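Local coordinates for protein CrmK (Actinoalloteichus sp. WH1-2216-6, PDB 5I1V) that acts as an oxidase with covalently bound FAD and takes part in recycling shunt products during caerulomycin biosynthesis, at residues 466-480 with 488-500. Residues are numbered along the deposited sequence; the frame is centred on the assembly and turned at random.
Sequences WHTIYYGDNYPRLQE and RNVFRHAFSIRPR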
ATOM      1  N   TRP A 466     -19.546  -1.284 -28.867  1.00 29.50           N
ATOM      2  CA  TRP A 466     -18.857  -1.430 -27.578  1.00 28.67           C
ATOM      3  C   TRP A 466     -19.669  -2.312 -26.633  1.00 27.14           C
ATOM      4  O   TRP A 466     -19.119  -3.189 -26.000  1.00 28.45           O
ATOM      5  CB  TRP A 466     -18.547  -0.065 -26.926  1.00 28.23           C
ATOM      6  CG  TRP A 466     -19.779   0.751 -26.550  1.00 29.63           C
ATOM      7  CD1 TRP A 466     -20.457   1.615 -27.357  1.00 31.31           C
ATOM      8  CD2 TRP A 466     -20.481   0.733 -25.311  1.00 27.88           C
ATOM      9  NE1 TRP A 466     -21.523   2.130 -26.696  1.00 32.13           N
ATOM     10  CE2 TRP A 466     -21.575   1.599 -25.439  1.00 29.03           C
ATOM     11  CE3 TRP A 466     -20.295   0.062 -24.101  1.00 27.70           C
ATOM     12  CZ2 TRP A 466     -22.474   1.836 -24.408  1.00 29.04           C
ATOM     13  CZ3 TRP A 466     -21.213   0.281 -23.067  1.00 28.20           C
ATOM     14  CH2 TRP A 466     -22.285   1.160 -23.234  1.00 29.41           C
ATOM     15  N   HIS A 467     -20.969  -2.120 -26.554  1.00 27.16           N
ATOM     16  CA  HIS A 467     -21.719  -2.836 -25.505  1.00 28.58           C
ATOM     17  C   HIS A 467     -21.850  -4.363 -25.708  1.00 27.52           C
ATOM     18  O   HIS A 467     -21.975  -5.127 -24.763  1.00 25.33           O
ATOM     19  CB  HIS A 467     -23.077  -2.194 -25.252  1.00 28.56           C
ATOM     20  CG  HIS A 467     -23.837  -1.879 -26.495  1.00 31.46           C
ATOM     21  ND1 HIS A 467     -24.541  -2.835 -27.189  1.00 31.34           N
ATOM     22  CD2 HIS A 467     -23.996  -0.718 -27.178  1.00 32.10           C
ATOM     23  CE1 HIS A 467     -25.138  -2.265 -28.222  1.00 33.79           C
ATOM     24  NE2 HIS A 467     -24.826  -0.984 -28.232  1.00 32.93           N
ATOM     25  N   THR A 468     -21.847  -4.809 -26.950  1.00 25.19           N
ATOM     26  CA  THR A 468     -21.733  -6.226 -27.203  1.00 27.34           C
ATOM     27  C   THR A 468     -20.434  -6.842 -26.757  1.00 25.71           C
ATOM     28  O   THR A 468     -20.414  -7.962 -26.210  1.00 25.70           O
ATOM     29  CB  THR A 468     -21.909  -6.459 -28.700  1.00 28.29           C
ATOM     30  OG1 THR A 468     -23.198  -5.939 -29.025  1.00 26.62           O
ATOM     31  CG2 THR A 468     -21.765  -7.936 -29.025  1.00 28.89           C
ATOM     32  N   ILE A 469     -19.350  -6.117 -27.002  1.00 26.20           N
ATOM     33  CA  ILE A 469     -18.042  -6.564 -26.639  1.00 25.81           C
ATOM     34  C   ILE A 469     -17.898  -6.726 -25.113  1.00 24.96           C
ATOM     35  O   ILE A 469     -17.237  -7.646 -24.664  1.00 22.06           O
ATOM     36  CB  ILE A 469     -16.971  -5.614 -27.172  1.00 29.40           C
ATOM     37  CG1 ILE A 469     -16.948  -5.712 -28.696  1.00 31.33           C
ATOM     38  CG2 ILE A 469     -15.611  -6.011 -26.622  1.00 29.84           C
ATOM     39  CD1 ILE A 469     -16.314  -4.539 -29.383  1.00 32.39           C
ATOM     40  N   TYR A 470     -18.520  -5.824 -24.339  1.00 22.89           N
ATOM     41  CA  TYR A 470     -18.387  -5.865 -22.864  1.00 22.67           C
ATOM     42  C   TYR A 470     -19.442  -6.713 -22.178  1.00 22.25           C
ATOM     43  O   TYR A 470     -19.197  -7.278 -21.109  1.00 25.34           O
ATOM     44  CB  TYR A 470     -18.460  -4.437 -22.283  1.00 22.63           C
ATOM     45  CG  TYR A 470     -17.237  -3.632 -22.524  1.00 23.27           C
ATOM     46  CD1 TYR A 470     -16.050  -3.975 -21.911  1.00 24.01           C
ATOM     47  CD2 TYR A 470     -17.253  -2.495 -23.355  1.00 24.55           C
ATOM     48  CE1 TYR A 470     -14.919  -3.233 -22.097  1.00 23.33           C
ATOM     49  CE2 TYR A 470     -16.116  -1.755 -23.566  1.00 25.86           C
ATOM     50  CZ  TYR A 470     -14.949  -2.128 -22.912  1.00 25.40           C
ATOM     51  OH  TYR A 470     -13.764  -1.464 -23.072  1.00 28.10           O
ATOM     52  N   TYR A 471     -20.633  -6.814 -22.781  1.00 22.85           N
ATOM     53  CA  TYR A 471     -21.760  -7.436 -22.091  1.00 21.46           C
ATOM     54  C   TYR A 471     -22.315  -8.730 -22.770  1.00 25.67           C
ATOM     55  O   TYR A 471     -23.244  -9.375 -22.282  1.00 21.42           O
ATOM     56  CB  TYR A 471     -22.854  -6.390 -21.905  1.00 21.38           C
ATOM     57  CG  TYR A 471     -22.531  -5.239 -21.000  1.00 21.32           C
ATOM     58  CD1 TYR A 471     -22.314  -5.446 -19.652  1.00 23.37           C
ATOM     59  CD2 TYR A 471     -22.465  -3.946 -21.465  1.00 21.43           C
ATOM     60  CE1 TYR A 471     -22.039  -4.392 -18.788  1.00 25.49           C
ATOM     61  CE2 TYR A 471     -22.164  -2.903 -20.621  1.00 23.04           C
ATOM     62  CZ  TYR A 471     -21.989  -3.130 -19.270  1.00 23.67           C
ATOM     63  OH  TYR A 471     -21.711  -2.124 -18.363  1.00 22.29           O
ATOM     64  N   GLY A 472     -21.733  -9.142 -23.876  1.00 30.48           N
ATOM     65  CA  GLY A 472     -22.239 -10.336 -24.549  1.00 33.82           C
ATOM     66  C   GLY A 472     -23.650 -10.091 -25.012  1.00 33.00           C
ATOM     67  O   GLY A 472     -23.919  -9.090 -25.662  1.00 38.90           O
ATOM     68  N   ASP A 473     -24.552 -10.973 -24.594  1.00 34.13           N
ATOM     69  CA  ASP A 473     -25.973 -10.904 -24.869  1.00 34.20           C
ATOM     70  C   ASP A 473     -26.801 -10.273 -23.768  1.00 31.68           C
ATOM     71  O   ASP A 473     -28.008 -10.252 -23.872  1.00 30.82           O
ATOM     72  CB  ASP A 473     -26.524 -12.333 -24.998  1.00 40.31           C
ATOM     73  CG  ASP A 473     -25.860 -13.107 -26.097  1.00 46.74           C
ATOM     74  OD1 ASP A 473     -25.598 -12.485 -27.149  1.00 46.92           O
ATOM     75  OD2 ASP A 473     -25.587 -14.322 -25.902  1.00 54.42           O
ATOM     76  N   ASN A 474     -26.181  -9.819 -22.688  1.00 26.77           N
ATOM     77  CA  ASN A 474     -26.916  -9.282 -21.561  1.00 26.15           C
ATOM     78  C   ASN A 474     -27.275  -7.788 -21.670  1.00 23.89           C
ATOM     79  O   ASN A 474     -27.966  -7.284 -20.820  1.00 24.24           O
ATOM     80  CB  ASN A 474     -26.071  -9.528 -20.284  1.00 27.46           C
ATOM     81  CG  ASN A 474     -26.116 -10.996 -19.868  1.00 28.79           C
ATOM     82  OD1 ASN A 474     -27.020 -11.711 -20.294  1.00 34.12           O
ATOM     83  ND2 ASN A 474     -25.159 -11.443 -19.100  1.00 30.85           N
ATOM     84  N   TYR A 475     -26.786  -7.083 -22.682  1.00 23.01           N
ATOM     85  CA  TYR A 475     -27.045  -5.653 -22.751  1.00 22.64           C
ATOM     86  C   TYR A 475     -28.537  -5.254 -22.773  1.00 23.55           C
ATOM     87  O   TYR A 475     -28.953  -4.373 -22.031  1.00 25.66           O
ATOM     88  CB  TYR A 475     -26.195  -5.001 -23.829  1.00 22.67           C
ATOM     89  CG  TYR A 475     -26.247  -3.474 -23.837  1.00 23.93           C
ATOM     90  CD1 TYR A 475     -25.631  -2.702 -22.820  1.00 22.61           C
ATOM     91  CD2 TYR A 475     -26.851  -2.796 -24.874  1.00 24.68           C
ATOM     92  CE1 TYR A 475     -25.689  -1.319 -22.860  1.00 23.36           C
ATOM     93  CE2 TYR A 475     -26.888  -1.430 -24.917  1.00 24.37           C
ATOM     94  CZ  TYR A 475     -26.321  -0.693 -23.881  1.00 22.87           C
ATOM     95  OH  TYR A 475     -26.375   0.678 -23.940  1.00 24.42           O
ATOM     96  N   PRO A 476     -29.375  -5.888 -23.612  1.00 23.15           N
ATOM     97  CA  PRO A 476     -30.770  -5.449 -23.556  1.00 22.20           C
ATOM     98  C   PRO A 476     -31.501  -5.673 -22.220  1.00 20.86           C
ATOM     99  O   PRO A 476     -32.339  -4.893 -21.858  1.00 20.13           O
ATOM    100  CB  PRO A 476     -31.428  -6.257 -24.716  1.00 23.08           C
ATOM    101  CG  PRO A 476     -30.308  -6.419 -25.683  1.00 22.96           C
ATOM    102  CD  PRO A 476     -29.071  -6.618 -24.837  1.00 23.77           C
ATOM    103  N   ARG A 477     -31.196  -6.721 -21.491  1.00 21.02           N
ATOM    104  CA  ARG A 477     -31.798  -6.903 -20.186  1.00 21.83           C
ATOM    105  C   ARG A 477     -31.312  -5.801 -19.216  1.00 20.76           C
ATOM    106  O   ARG A 477     -32.112  -5.237 -18.453  1.00 19.53           O
ATOM    107  CB  ARG A 477     -31.466  -8.286 -19.613  1.00 21.84           C
ATOM    108  CG  ARG A 477     -31.970  -8.531 -18.201  1.00 22.47           C
ATOM    109  CD  ARG A 477     -33.452  -8.351 -18.023  1.00 23.69           C
ATOM    110  NE  ARG A 477     -33.825  -8.888 -16.732  1.00 26.02           N
ATOM    111  CZ  ARG A 477     -34.767  -8.423 -15.929  1.00 26.68           C
ATOM    112  NH1 ARG A 477     -35.500  -7.410 -16.255  1.00 28.86           N
ATOM    113  NH2 ARG A 477     -34.971  -9.009 -14.770  1.00 31.87           N
ATOM    114  N   LEU A 478     -30.029  -5.490 -19.279  1.00 20.71           N
ATOM    115  CA  LEU A 478     -29.494  -4.381 -18.478  1.00 21.31           C
ATOM    116  C   LEU A 478     -30.159  -3.034 -18.854  1.00 21.71           C
ATOM    117  O   LEU A 478     -30.455  -2.227 -17.985  1.00 21.66           O
ATOM    118  CB  LEU A 478     -27.987  -4.262 -18.619  1.00 20.05           C
ATOM    119  CG  LEU A 478     -27.199  -5.399 -17.991  1.00 20.96           C
ATOM    120  CD1 LEU A 478     -25.771  -5.335 -18.512  1.00 20.60           C
ATOM    121  CD2 LEU A 478     -27.221  -5.299 -16.462  1.00 21.76           C
ATOM    122  N   GLN A 479     -30.408  -2.807 -20.139  1.00 22.06           N
ATOM    123  CA  GLN A 479     -31.121  -1.576 -20.576  1.00 21.71           C
ATOM    124  C   GLN A 479     -32.530  -1.551 -19.981  1.00 22.72           C
ATOM    125  O   GLN A 479     -33.017  -0.528 -19.570  1.00 22.44           O
ATOM    126  CB  GLN A 479     -31.186  -1.510 -22.069  1.00 22.78           C
ATOM    127  CG  GLN A 479     -29.880  -1.256 -22.792  1.00 22.47           C
ATOM    128  CD  GLN A 479     -30.140  -1.034 -24.253  1.00 25.68           C
ATOM    129  OE1 GLN A 479     -30.383  -1.978 -24.975  1.00 26.22           O
ATOM    130  NE2 GLN A 479     -30.104   0.212 -24.686  1.00 26.79           N
ATOM    131  N   GLU A 480     -33.189  -2.696 -19.916  1.00 24.25           N
ATOM    132  CA  GLU A 480     -34.511  -2.770 -19.295  1.00 25.28           C
ATOM    133  C   GLU A 480     -34.462  -2.471 -17.792  1.00 24.54           C
ATOM    134  O   GLU A 480     -35.329  -1.830 -17.211  1.00 23.02           O
ATOM    135  CB  GLU A 480     -35.118  -4.169 -19.559  1.00 28.36           C
ATOM    136  CG  GLU A 480     -36.282  -4.549 -18.672  1.00 35.20           C
ATOM    137  CD  GLU A 480     -36.713  -6.014 -18.862  1.00 44.15           C
ATOM    138  OE1 GLU A 480     -35.889  -6.858 -19.280  1.00 49.79           O
ATOM    139  OE2 GLU A 480     -37.880  -6.337 -18.571  1.00 53.13           O
ATOM    140  N   ARG A 488     -34.684   8.549 -15.267  1.00 26.49           N
ATOM    141  CA  ARG A 488     -34.259   9.860 -15.726  1.00 27.55           C
ATOM    142  C   ARG A 488     -32.814   9.888 -16.206  1.00 26.27           C
ATOM    143  O   ARG A 488     -32.355  10.925 -16.624  1.00 26.57           O
ATOM    144  CB  ARG A 488     -34.435  10.915 -14.650  1.00 30.17           C
ATOM    145  CG  ARG A 488     -35.820  10.928 -13.997  1.00 32.46           C
ATOM    146  CD  ARG A 488     -35.770  11.639 -12.667  1.00 36.52           C
ATOM    147  NE  ARG A 488     -35.364  13.017 -12.835  1.00 39.14           N
ATOM    148  CZ  ARG A 488     -36.186  14.000 -13.167  1.00 44.51           C
ATOM    149  NH1 ARG A 488     -37.476  13.772 -13.369  1.00 42.74           N
ATOM    150  NH2 ARG A 488     -35.711  15.233 -13.293  1.00 48.86           N
ATOM    151  N   ASN A 489     -32.133   8.754 -16.230  1.00 23.73           N
ATOM    152  CA  ASN A 489     -30.731   8.666 -16.706  1.00 23.45           C
ATOM    153  C   ASN A 489     -29.834   9.650 -15.925  1.00 23.30           C
ATOM    154  O   ASN A 489     -29.012  10.363 -16.498  1.00 23.24           O
ATOM    155  CB  ASN A 489     -30.603   8.888 -18.218  1.00 24.87           C
ATOM    156  CG  ASN A 489     -29.278   8.370 -18.796  1.00 23.91           C
ATOM    157  OD1 ASN A 489     -28.689   7.403 -18.308  1.00 24.85           O
ATOM    158  ND2 ASN A 489     -28.777   9.046 -19.826  1.00 25.94           N
ATOM    159  N   VAL A 490     -30.033   9.690 -14.618  1.00 21.47           N
ATOM    160  CA  VAL A 490     -29.202  10.483 -13.728  1.00 22.15           C
ATOM    161  C   VAL A 490     -27.738  10.035 -13.732  1.00 22.09           C
ATOM    162  O   VAL A 490     -26.825  10.845 -13.651  1.00 22.53           O
ATOM    163  CB  VAL A 490     -29.745  10.419 -12.296  1.00 21.34           C
ATOM    164  CG1 VAL A 490     -28.778  11.046 -11.305  1.00 20.75           C
ATOM    165  CG2 VAL A 490     -31.073  11.161 -12.214  1.00 24.69           C
ATOM    166  N   PHE A 491     -27.537   8.723 -13.731  1.00 21.68           N
ATOM    167  CA  PHE A 491     -26.219   8.144 -13.672  1.00 22.66           C
ATOM    168  C   PHE A 491     -25.762   7.719 -15.042  1.00 22.95           C
ATOM    169  O   PHE A 491     -26.283   6.757 -15.617  1.00 23.89           O
ATOM    170  CB  PHE A 491     -26.261   6.968 -12.695  1.00 22.45           C
ATOM    171  CG  PHE A 491     -26.798   7.372 -11.356  1.00 23.07           C
ATOM    172  CD1 PHE A 491     -25.970   8.043 -10.455  1.00 23.62           C
ATOM    173  CD2 PHE A 491     -28.114   7.151 -11.011  1.00 23.40           C
ATOM    174  CE1 PHE A 491     -26.464   8.459  -9.233  1.00 24.90           C
ATOM    175  CE2 PHE A 491     -28.610   7.532  -9.793  1.00 23.47           C
ATOM    176  CZ  PHE A 491     -27.787   8.220  -8.896  1.00 24.57           C
ATOM    177  N   ARG A 492     -24.741   8.379 -15.522  1.00 21.48           N
ATOM    178  CA  ARG A 492     -24.283   8.110 -16.845  1.00 23.26           C
ATOM    179  C   ARG A 492     -22.812   8.494 -17.032  1.00 23.18           C
ATOM    180  O   ARG A 492     -22.224   9.195 -16.184  1.00 23.00           O
ATOM    181  CB  ARG A 492     -25.189   8.837 -17.819  1.00 26.27           C
ATOM    182  CG  ARG A 492     -25.085  10.364 -17.768  1.00 27.43           C
ATOM    183  CD  ARG A 492     -26.136  11.049 -18.657  1.00 29.43           C
ATOM    184  NE  ARG A 492     -26.082  12.500 -18.495  1.00 29.01           N
ATOM    185  CZ  ARG A 492     -26.692  13.199 -17.526  1.00 31.28           C
ATOM    186  NH1 ARG A 492     -27.474  12.619 -16.602  1.00 27.48           N
ATOM    187  NH2 ARG A 492     -26.553  14.518 -17.497  1.00 32.15           N
ATOM    188  N   HIS A 493     -22.249   7.986 -18.122  1.00 20.50           N
ATOM    189  CA  HIS A 493     -20.877   8.201 -18.540  1.00 22.32           C
ATOM    190  C   HIS A 493     -20.741   7.657 -19.963  1.00 22.46           C
ATOM    191  O   HIS A 493     -21.735   7.179 -20.523  1.00 21.74           O
ATOM    192  CB  HIS A 493     -19.849   7.609 -17.563  1.00 20.68           C
ATOM    193  CG  HIS A 493     -20.013   6.151 -17.264  1.00 19.31           C
ATOM    194  ND1 HIS A 493     -19.682   5.159 -18.150  1.00 19.81           N
ATOM    195  CD2 HIS A 493     -20.347   5.524 -16.112  1.00 20.22           C
ATOM    196  CE1 HIS A 493     -19.869   3.975 -17.580  1.00 20.10           C
ATOM    197  NE2 HIS A 493     -20.247   4.175 -16.331  1.00 20.29           N
ATOM    198  N   ALA A 494     -19.552   7.711 -20.566  1.00 23.97           N
ATOM    199  CA  ALA A 494     -19.432   7.335 -22.012  1.00 23.87           C
ATOM    200  C   ALA A 494     -19.895   5.905 -22.254  1.00 25.88           C
ATOM    201  O   ALA A 494     -20.402   5.582 -23.318  1.00 25.92           O
ATOM    202  CB  ALA A 494     -18.010   7.473 -22.487  1.00 23.92           C
ATOM    203  N   PHE A 495     -19.674   5.020 -21.294  1.00 23.46           N
ATOM    204  CA  PHE A 495     -20.087   3.633 -21.439  1.00 22.47           C
ATOM    205  C   PHE A 495     -21.208   3.238 -20.498  1.00 20.81           C
ATOM    206  O   PHE A 495     -21.323   2.087 -20.157  1.00 21.33           O
ATOM    207  CB  PHE A 495     -18.905   2.706 -21.232  1.00 24.42           C
ATOM    208  CG  PHE A 495     -17.981   2.571 -22.428  1.00 26.53           C
ATOM    209  CD1 PHE A 495     -18.327   3.026 -23.694  1.00 28.13           C
ATOM    210  CD2 PHE A 495     -16.787   1.884 -22.293  1.00 27.48           C
ATOM    211  CE1 PHE A 495     -17.480   2.825 -24.776  1.00 29.07           C
ATOM    212  CE2 PHE A 495     -15.934   1.690 -23.389  1.00 29.04           C
ATOM    213  CZ  PHE A 495     -16.288   2.156 -24.614  1.00 27.27           C
ATOM    214  N   SER A 496     -22.072   4.160 -20.127  1.00 20.35           N
ATOM    215  CA  SER A 496     -23.187   3.796 -19.280  1.00 20.47           C
ATOM    216  C   SER A 496     -24.259   3.067 -20.074  1.00 22.03           C
ATOM    217  O   SER A 496     -24.375   3.267 -21.278  1.00 21.89           O
ATOM    218  CB  SER A 496     -23.751   4.985 -18.532  1.00 20.83           C
ATOM    219  OG  SER A 496     -24.288   5.986 -19.369  1.00 20.28           O
ATOM    220  N   ILE A 497     -24.995   2.206 -19.392  1.00 22.09           N
ATOM    221  CA  ILE A 497     -26.105   1.475 -20.037  1.00 24.49           C
ATOM    222  C   ILE A 497     -27.083   2.518 -20.567  1.00 26.47           C
ATOM    223  O   ILE A 497     -27.641   3.287 -19.789  1.00 28.10           O
ATOM    224  CB  ILE A 497     -26.852   0.527 -19.061  1.00 22.09           C
ATOM    225  CG1 ILE A 497     -25.904  -0.449 -18.316  1.00 23.01           C
ATOM    226  CG2 ILE A 497     -27.952  -0.217 -19.755  1.00 21.56           C
ATOM    227  CD1 ILE A 497     -25.055  -1.237 -19.226  1.00 25.56           C
ATOM    228  N   ARG A 498     -27.335   2.531 -21.868  1.00 27.03           N
ATOM    229  CA  ARG A 498     -28.273   3.531 -22.432  1.00 31.77           C
ATOM    230  C   ARG A 498     -29.724   3.131 -22.180  1.00 32.20           C
ATOM    231  O   ARG A 498     -30.070   1.956 -22.230  1.00 30.43           O
ATOM    232  CB  ARG A 498     -28.090   3.709 -23.942  1.00 30.67           C
ATOM    233  CG  ARG A 498     -26.686   4.087 -24.405  1.00 33.91           C
ATOM    234  CD  ARG A 498     -26.141   5.266 -23.645  1.00 35.37           C
ATOM    235  NE  ARG A 498     -25.015   5.914 -24.323  1.00 34.84           N
ATOM    236  CZ  ARG A 498     -23.737   5.842 -23.960  1.00 35.27           C
ATOM    237  NH1 ARG A 498     -23.346   5.107 -22.924  1.00 32.24           N
ATOM    238  NH2 ARG A 498     -22.837   6.522 -24.654  1.00 36.73           N
ATOM    239  N   PRO A 499     -30.589   4.100 -21.944  1.00 35.92           N
ATOM    240  CA  PRO A 499     -31.942   3.631 -21.641  1.00 41.71           C
ATOM    241  C   PRO A 499     -32.586   2.999 -22.907  1.00 44.07           C
ATOM    242  O   PRO A 499     -32.320   3.448 -24.029  1.00 38.81           O
ATOM    243  CB  PRO A 499     -32.677   4.907 -21.212  1.00 41.77           C
ATOM    244  CG  PRO A 499     -31.578   5.915 -20.939  1.00 41.45           C
ATOM    245  CD  PRO A 499     -30.506   5.562 -21.929  1.00 41.63           C
ATOM    246  N   ARG A 500     -33.362   1.935 -22.684  1.00 49.18           N
ATOM    247  CA  ARG A 500     -34.120   1.224 -23.742  1.00 52.12           C
ATOM    248  C   ARG A 500     -34.530   2.105 -24.931  1.00 57.33           C
ATOM    249  O   ARG A 500     -33.976   2.066 -26.041  1.00 58.06           O
ATOM    250  CB  ARG A 500     -35.391   0.626 -23.128  1.00 50.25           C
ATOM    251  CG  ARG A 500     -35.286  -0.823 -22.694  1.00 48.13           C
ATOM    252  CD  ARG A 500     -36.667  -1.385 -22.360  1.00 49.37           C
ATOM    253  NE  ARG A 500     -37.503  -0.339 -21.761  1.00 49.64           N
ATOM    254  CZ  ARG A 500     -38.481  -0.550 -20.878  1.00 54.03           C
ATOM    255  NH1 ARG A 500     -38.805  -1.783 -20.481  1.00 51.61           N
ATOM    256  NH2 ARG A 500     -39.157   0.501 -20.392  1.00 54.42           N
ATOM    257  OXT ARG A 500     -35.454   2.907 -24.790  1.00 66.61           O
TER
HETATM  258  O   HOH W   1     -21.182   0.489 -17.829  1.00 21.50           O
HETATM  259  O   HOH W   2     -31.447   2.411 -26.625  1.00 54.21           O
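An aromatic cluster of W466, Y470 and F495 packs the C-terminal tail against helix 466-471; the side chain of Y470 is about 6 Å from that of Y446, an FAD-binding residue. The six-membered ring of W466 and the F495 ring form an offset stack, centroids 4.5 Å apart and planes 12° from parallel, while F495 CA lies over the same indole ring in a CH-pi contact. W466 reaches this position with CG between its backbone N and carbonyl carbon (chi1 64°), and H467 CB lies over the rim of the opposite indole face. Y470 CE2 lies 3.5 Å from F495 CE2, the rings oblique, and Y470 OH is hydrogen-bonded to D451 N. The tilted R498 guanidinium takes W466 CZ2 over one face, 3.7 Å from R498 NH1. With an alanine here, F495 would probably lose its stacking partner and the guanidinium face its aromatic neighbour. In this berberine-bridge-enzyme-like C-terminal region the tail runs back past two helices after a type I turn, H493 to S496; H493 itself touches FAD. R498 braces the turn by hydrogen bonds: NH1 and NH2 reach A494 O end-on from the same face, above its carbonyl plane, whereas NH1 meets S496 O in plane, on a lone pair (2.7 Å). R498 N donates nearly straight to Y475 OH (2.9 Å, 166°), and Q479 NE2 donates to R498 O at 3.0 Å from above the carbonyl plane. I497 CD1 touches Y471 CZ at 3.6 Å and meets the Y475 ring at its edge.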